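Uric acid oxidase (Arthrobacter globiformis, PDB 1VAY) catalyses the oxidation of uric acid to 5-hydroxyisourate, which is then processed further to (S)-allantoin. Local coordinates at residues A[8-13]-A[53-58]; A[152-157]-A[166-171]. All blocks are in the same frame, centred on the assembly; numbering follows the deposited sequence.

Contact 1 of 2, residues A[8-13]-A[53-58]. With AZA (8-azaxanthine), chain L.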
loop_
_atom_site.group_PDB
_atom_site.type_symbol
_atom_site.label_atom_id
_atom_site.label_comp_id
_atom_site.label_asym_id
_atom_site.label_seq_id
_atom_site.Cartn_x
_atom_site.Cartn_y
_atom_site.Cartn_z
ATOM N N ASN A 8 -25.070 -13.387 6.890
ATOM C CA ASN A 8 -23.775 -14.019 6.712
ATOM C C ASN A 8 -23.587 -14.408 5.257
ATOM O O ASN A 8 -24.559 -14.582 4.520
ATOM C CB ASN A 8 -23.653 -15.257 7.613
ATOM C CG ASN A 8 -24.601 -16.377 7.215
ATOM O OD1 ASN A 8 -24.321 -17.156 6.300
ATOM N ND2 ASN A 8 -25.731 -16.460 7.901
ATOM N N GLN A 9 -22.327 -14.515 4.848
ATOM C CA GLN A 9 -21.972 -14.896 3.484
ATOM C C GLN A 9 -20.519 -15.338 3.507
ATOM O O GLN A 9 -19.756 -14.940 4.389
ATOM C CB GLN A 9 -22.159 -13.721 2.515
ATOM C CG GLN A 9 -21.330 -12.482 2.827
ATOM C CD GLN A 9 -21.708 -11.298 1.956
ATOM O OE1 GLN A 9 -22.884 -10.969 1.817
ATOM N NE2 GLN A 9 -20.710 -10.643 1.376
ATOM N N TYR A 10 -20.136 -16.169 2.548
ATOM C CA TYR A 10 -18.771 -16.667 2.499
ATOM C C TYR A 10 -18.442 -17.145 1.096
ATOM O O TYR A 10 -19.346 -17.478 0.315
ATOM C CB TYR A 10 -18.605 -17.845 3.455
ATOM C CG TYR A 10 -19.071 -19.145 2.848
ATOM C CD1 TYR A 10 -20.418 -19.363 2.564
ATOM C CD2 TYR A 10 -18.152 -20.127 2.479
ATOM C CE1 TYR A 10 -20.834 -20.527 1.920
ATOM C CE2 TYR A 10 -18.554 -21.289 1.835
ATOM C CZ TYR A 10 -19.892 -21.484 1.555
ATOM O OH TYR A 10 -20.276 -22.625 0.889
ATOM N N GLY A 11 -17.143 -17.202 0.805
ATOM C CA GLY A 11 -16.656 -17.648 -0.484
ATOM C C GLY A 11 -15.152 -17.433 -0.590
ATOM O O GLY A 11 -14.443 -17.368 0.424
ATOM N N LYS A 12 -14.656 -17.345 -1.819
ATOM C CA LYS A 12 -13.241 -17.109 -2.044
ATOM C C LYS A 12 -13.101 -15.719 -2.644
ATOM O O LYS A 12 -13.745 -15.408 -3.648
ATOM C CB LYS A 12 -12.661 -18.134 -3.018
ATOM C CG LYS A 12 -11.148 -18.029 -3.157
ATOM C CD LYS A 12 -10.451 -18.697 -1.982
ATOM C CE LYS A 12 -10.557 -20.218 -2.086
ATOM N NZ LYS A 12 -9.993 -20.939 -0.908
ATOM N N ALA A 13 -12.261 -14.886 -2.036
ATOM C CA ALA A 13 -12.057 -13.525 -2.526
ATOM C C ALA A 13 -10.754 -13.345 -3.304
ATOM O O ALA A 13 -9.763 -14.022 -3.045
ATOM C CB ALA A 13 -12.105 -12.542 -1.357
ATOM N N HIS A 53 -23.407 -28.236 4.176
ATOM C CA HIS A 53 -23.858 -27.181 3.271
ATOM C C HIS A 53 -22.736 -26.306 2.710
ATOM O O HIS A 53 -22.948 -25.550 1.763
ATOM C CB HIS A 53 -24.862 -26.280 3.995
ATOM C CG HIS A 53 -26.225 -26.879 4.138
ATOM N ND1 HIS A 53 -26.462 -28.231 4.020
ATOM C CD2 HIS A 53 -27.423 -26.309 4.406
ATOM C CE1 HIS A 53 -27.748 -28.469 4.207
ATOM N NE2 HIS A 53 -28.353 -27.319 4.444
ATOM N N VAL A 54 -21.543 -26.416 3.275
ATOM C CA VAL A 54 -20.433 -25.577 2.848
ATOM C C VAL A 54 -19.713 -25.944 1.551
ATOM O O VAL A 54 -18.786 -26.748 1.559
ATOM C CB VAL A 54 -19.378 -25.477 3.974
ATOM C CG1 VAL A 54 -18.450 -24.305 3.714
ATOM C CG2 VAL A 54 -20.072 -25.338 5.321
ATOM N N VAL A 55 -20.142 -25.358 0.436
ATOM C CA VAL A 55 -19.481 -25.585 -0.841
ATOM C C VAL A 55 -18.139 -24.868 -0.648
ATOM O O VAL A 55 -18.087 -23.643 -0.566
ATOM C CB VAL A 55 -20.259 -24.929 -2.008
ATOM C CG1 VAL A 55 -19.517 -25.155 -3.322
ATOM C CG2 VAL A 55 -21.660 -25.508 -2.090
ATOM N N ALA A 56 -17.061 -25.637 -0.571
ATOM C CA ALA A 56 -15.725 -25.092 -0.318
ATOM C C ALA A 56 -15.323 -23.828 -1.067
ATOM O O ALA A 56 -15.604 -23.673 -2.255
ATOM C CB ALA A 56 -14.676 -26.176 -0.543
ATOM N N THR A 57 -14.657 -22.918 -0.361
ATOM C CA THR A 57 -14.191 -21.696 -1.000
ATOM C C THR A 57 -13.221 -22.148 -2.091
ATOM O O THR A 57 -13.122 -21.528 -3.159
ATOM C CB THR A 57 -13.464 -20.758 -0.001
ATOM O OG1 THR A 57 -12.276 -21.388 0.494
ATOM C CG2 THR A 57 -14.378 -20.419 1.166
ATOM N N ASP A 58 -12.529 -23.256 -1.824
ATOM C CA ASP A 58 -11.582 -23.811 -2.783
ATOM C C ASP A 58 -12.333 -24.239 -4.045
ATOM O O ASP A 58 -11.862 -24.006 -5.156
ATOM C CB ASP A 58 -10.851 -25.015 -2.188
ATOM C CG ASP A 58 -9.686 -25.478 -3.055
ATOM O OD1 ASP A 58 -8.659 -24.766 -3.109
ATOM O OD2 ASP A 58 -9.803 -26.549 -3.689
HETATM N N1 AZA L . -14.519 -22.936 5.591
HETATM C C2 AZA L . -13.262 -23.261 6.040
HETATM O O2 AZA L . -12.964 -23.148 7.210
HETATM N N3 AZA L . -12.336 -23.711 5.153
HETATM C C4 AZA L . -12.655 -23.838 3.873
HETATM C C5 AZA L . -13.904 -23.522 3.399
HETATM C C6 AZA L . -14.953 -23.027 4.290
HETATM O O6 AZA L . -16.106 -22.706 3.996
HETATM N N7 AZA L . -13.918 -23.751 2.089
HETATM N N8 AZA L . -12.671 -24.195 1.833
HETATM N N9 AZA L . -11.867 -24.263 2.899
#
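K12 and T57, both assigned to the charge relay system of the active site, are joined by a hydrogen bond in which NZ of K12 donates to OG1 of T57 over 2.7 Å. The two side chains cross at about a right angle. The lysine starts with CG anti to its N (chi1 -173°), then bends at chi2 and chi3, folding back so that CE lies 3.1 Å from T57 O and NZ arrives at the hydroxyl. A second hydrogen bond ties the other end of the contact: the Y10 hydroxyl donates to V55 O over 2.8 Å, coming from above the carbonyl plane (35° out of it). V55 O also accepts from Q60 NE2, so two donors grip it.

The apolar contact is between Y10 CE2 and V54 CG1, 3.6 Å apart. Separately, the methyl CG2 of T57 abuts the carbonyl oxygen of G11. F42 meets the tyrosine ring edge-to-face.

From this chain, the backbone holds the bound 8-azaxanthine: T57 N, just after the N-cap residue A56 of helix 57-69, donates to its N7 over 2.7 Å at 163°. On the same residue, OG1 comes within 3.1 Å of the ligand's N8. R170, Q213 and L212 of the second subunit also hydrogen-bond the ligand, and K12 packs on H241 of that subunit, the third residue of the relay. T57 therefore presents its amide to the ligand while its hydroxyl lies between K12 and the triazole, consistent with a relay that reaches the substrate through this threonine.

Contact 2 of 2, residues A[152-157]-A[166-171]. With AZA (8-azaxanthine), chain I.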
loop_
_atom_site.group_PDB
_atom_site.type_symbol
_atom_site.label_atom_id
_atom_site.label_comp_id
_atom_site.label_asym_id
_atom_site.label_seq_id
_atom_site.Cartn_x
_atom_site.Cartn_y
_atom_site.Cartn_z
ATOM N N GLU A 152 -14.626 27.123 -8.916
ATOM C CA GLU A 152 -14.796 28.142 -7.895
ATOM C C GLU A 152 -15.430 27.525 -6.654
ATOM O O GLU A 152 -15.967 26.420 -6.708
ATOM C CB GLU A 152 -15.721 29.250 -8.398
ATOM C CG GLU A 152 -15.278 29.949 -9.676
ATOM C CD GLU A 152 -16.223 31.082 -10.073
ATOM O OE1 GLU A 152 -16.580 31.897 -9.194
ATOM O OE2 GLU A 152 -16.600 31.163 -11.264
ATOM N N PHE A 153 -15.345 28.248 -5.538
ATOM C CA PHE A 153 -15.961 27.839 -4.281
ATOM C C PHE A 153 -16.117 29.058 -3.388
ATOM O O PHE A 153 -15.156 29.525 -2.769
ATOM C CB PHE A 153 -15.151 26.778 -3.528
ATOM C CG PHE A 153 -15.902 26.175 -2.362
ATOM C CD1 PHE A 153 -17.132 25.544 -2.564
ATOM C CD2 PHE A 153 -15.400 26.256 -1.063
ATOM C CE1 PHE A 153 -17.854 25.001 -1.487
ATOM C CE2 PHE A 153 -16.113 25.716 0.023
ATOM C CZ PHE A 153 -17.343 25.087 -0.192
ATOM N N HIS A 154 -17.340 29.566 -3.327
ATOM C CA HIS A 154 -17.644 30.738 -2.524
ATOM C C HIS A 154 -19.114 30.732 -2.119
ATOM O O HIS A 154 -19.907 29.941 -2.634
ATOM C CB HIS A 154 -17.315 32.010 -3.320
ATOM C CG HIS A 154 -17.834 31.998 -4.726
ATOM N ND1 HIS A 154 -19.165 32.189 -5.034
ATOM C CD2 HIS A 154 -17.200 31.815 -5.908
ATOM C CE1 HIS A 154 -19.328 32.128 -6.344
ATOM N NE2 HIS A 154 -18.150 31.902 -6.899
ATOM N N GLY A 155 -19.468 31.609 -1.185
ATOM C CA GLY A 155 -20.845 31.687 -0.740
ATOM C C GLY A 155 -21.191 30.728 0.383
ATOM O O GLY A 155 -22.355 30.609 0.752
ATOM N N PHE A 156 -20.199 30.035 0.929
ATOM C CA PHE A 156 -20.480 29.114 2.023
ATOM C C PHE A 156 -20.585 29.904 3.326
ATOM O O PHE A 156 -20.079 31.024 3.424
ATOM C CB PHE A 156 -19.384 28.051 2.136
ATOM C CG PHE A 156 -17.992 28.612 2.153
ATOM C CD1 PHE A 156 -17.341 28.929 0.963
ATOM C CD2 PHE A 156 -17.336 28.841 3.359
ATOM C CE1 PHE A 156 -16.055 29.465 0.974
ATOM C CE2 PHE A 156 -16.046 29.379 3.380
ATOM C CZ PHE A 156 -15.408 29.692 2.182
ATOM N N PRO A 157 -21.268 29.345 4.331
ATOM C CA PRO A 157 -21.441 30.000 5.631
ATOM C C PRO A 157 -20.107 30.170 6.340
ATOM O O PRO A 157 -19.228 29.321 6.231
ATOM C CB PRO A 157 -22.342 29.034 6.393
ATOM C CG PRO A 157 -23.052 28.295 5.329
ATOM C CD PRO A 157 -21.997 28.069 4.298
ATOM N N GLU A 166 -12.946 32.654 0.222
ATOM C CA GLU A 166 -13.680 32.429 -1.011
ATOM C C GLU A 166 -12.698 32.510 -2.171
ATOM O O GLU A 166 -11.704 33.229 -2.100
ATOM C CB GLU A 166 -14.755 33.498 -1.206
ATOM C CG GLU A 166 -15.837 33.511 -0.150
ATOM C CD GLU A 166 -17.004 34.389 -0.546
ATOM O OE1 GLU A 166 -16.875 35.628 -0.495
ATOM O OE2 GLU A 166 -18.055 33.835 -0.928
ATOM N N THR A 167 -12.978 31.780 -3.244
ATOM C CA THR A 167 -12.104 31.807 -4.405
ATOM C C THR A 167 -12.911 31.614 -5.681
ATOM O O THR A 167 -13.932 30.924 -5.676
ATOM C CB THR A 167 -11.028 30.704 -4.314
ATOM O OG1 THR A 167 -10.143 30.803 -5.435
ATOM C CG2 THR A 167 -11.668 29.338 -4.317
ATOM N N THR A 168 -12.458 32.232 -6.770
ATOM C CA THR A 168 -13.141 32.091 -8.053
ATOM C C THR A 168 -12.211 31.432 -9.065
ATOM O O THR A 168 -12.530 31.358 -10.245
ATOM C CB THR A 168 -13.586 33.452 -8.641
ATOM O OG1 THR A 168 -12.428 34.233 -8.952
ATOM C CG2 THR A 168 -14.480 34.210 -7.654
ATOM N N ASP A 169 -11.060 30.959 -8.600
ATOM C CA ASP A 169 -10.103 30.300 -9.484
ATOM C C ASP A 169 -9.262 29.355 -8.636
ATOM O O ASP A 169 -8.443 29.790 -7.818
ATOM C CB ASP A 169 -9.209 31.342 -10.172
ATOM C CG ASP A 169 -8.488 30.788 -11.411
ATOM O OD1 ASP A 169 -8.301 29.557 -11.527
ATOM O OD2 ASP A 169 -8.088 31.599 -12.273
ATOM N N ARG A 170 -9.474 28.058 -8.822
ATOM C CA ARG A 170 -8.741 27.063 -8.057
ATOM C C ARG A 170 -8.644 25.758 -8.844
ATOM O O ARG A 170 -9.325 25.577 -9.858
ATOM C CB ARG A 170 -9.460 26.778 -6.739
ATOM C CG ARG A 170 -10.768 26.024 -6.940
ATOM C CD ARG A 170 -11.346 25.491 -5.646
ATOM N NE ARG A 170 -12.530 24.679 -5.908
ATOM C CZ ARG A 170 -13.229 24.040 -4.975
ATOM N NH1 ARG A 170 -12.875 24.113 -3.692
ATOM N NH2 ARG A 170 -14.281 23.320 -5.328
ATOM N N ILE A 171 -7.793 24.853 -8.374
ATOM C CA ILE A 171 -7.643 23.549 -9.008
ATOM C C ILE A 171 -8.686 22.615 -8.413
ATOM O O ILE A 171 -8.979 22.685 -7.222
ATOM C CB ILE A 171 -6.231 22.935 -8.750
ATOM C CG1 ILE A 171 -5.208 23.541 -9.718
ATOM C CG2 ILE A 171 -6.272 21.420 -8.909
ATOM C CD1 ILE A 171 -3.828 22.922 -9.635
HETATM N N1 AZA I . -17.053 21.545 -1.647
HETATM C C2 AZA I . -16.155 22.136 -2.505
HETATM O O2 AZA I . -16.315 22.094 -3.705
HETATM N N3 AZA I . -15.068 22.771 -1.994
HETATM C C4 AZA I . -14.889 22.821 -0.683
HETATM C C5 AZA I . -15.771 22.241 0.196
HETATM C C6 AZA I . -16.961 21.534 -0.276
HETATM O O6 AZA I . -17.823 20.972 0.400
HETATM N N7 AZA I . -15.323 22.456 1.431
HETATM N N8 AZA I . -14.189 23.159 1.238
HETATM N N9 AZA I . -13.888 23.402 -0.043
HETATM O O HOH W 1 -15.355 23.946 -7.701
#
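F153 and T167 form a single antiparallel bridge, a hydrogen-bonded pair joining two irregular loop segments. F153 N donates to T167 O over 3.0 Å, almost straight at 175°, and T167 N returns a longer bond to F153 O, 3.2 Å. Beyond the bridge, OG1 of T167 accepts from D169 N, two residues on, an ST turn.

Carboxylates fasten both flanks. G155 N donates to OE2 of E166 over 2.6 Å, on the anti lone pair; the glutamate chain is extended beyond CG. H154 lies between the two glutamates: its CB packs against E166, while NE2 donates to E152 OE1 over 2.8 Å, with the oxygen near the imidazole plane but approached from above the plane of its own carboxylate. H208 binds the other oxygen of E152, whose CG lies against T168 O.

The ligand contacts come from F153 and R170, both assigned to urate binding. The phenyl ring lies flat against 8-azaxanthine, with ligand N3 3.3 Å above the centre of one face. R170 instead reaches the ligand with the edge of its guanidinium: NH2 donates to O2 over 2.9 Å at 160°. CB of F153 lies over one face of that guanidinium, toward the rim, 3.5 Å above its plane. A water receives a further bond from R170 NH2 and donates to E152 O, while S151 holds NE. L212 and Q213 of the same chain and T57 of the second subunit also bind the ligand. The bridge brings the loops together so that F153 and R170 probably meet the flat ligand jointly, over its ring and at its carbonyl, and the arginine's rotation is fixed by bonds to S151, the water and the ligand.

Overall arrangement
Within one chain, contacts 1 and 2 lie on opposite sides of the centre, with their own centres 50 Å apart and nearest atoms about 35 Å apart, so they never touch and each faces a different 8-azaxanthine. Assembly makes them halves of the same kind of site: the ligand at 53-58 is also bound by R170 of the second subunit, and the ligand at 166-171 by T57 of the second subunit. Contact 1 contributes the relay pair and contact 2 the phenyl face and arginine. They follow one another along the chain, and the completed pocket exists only between subunits.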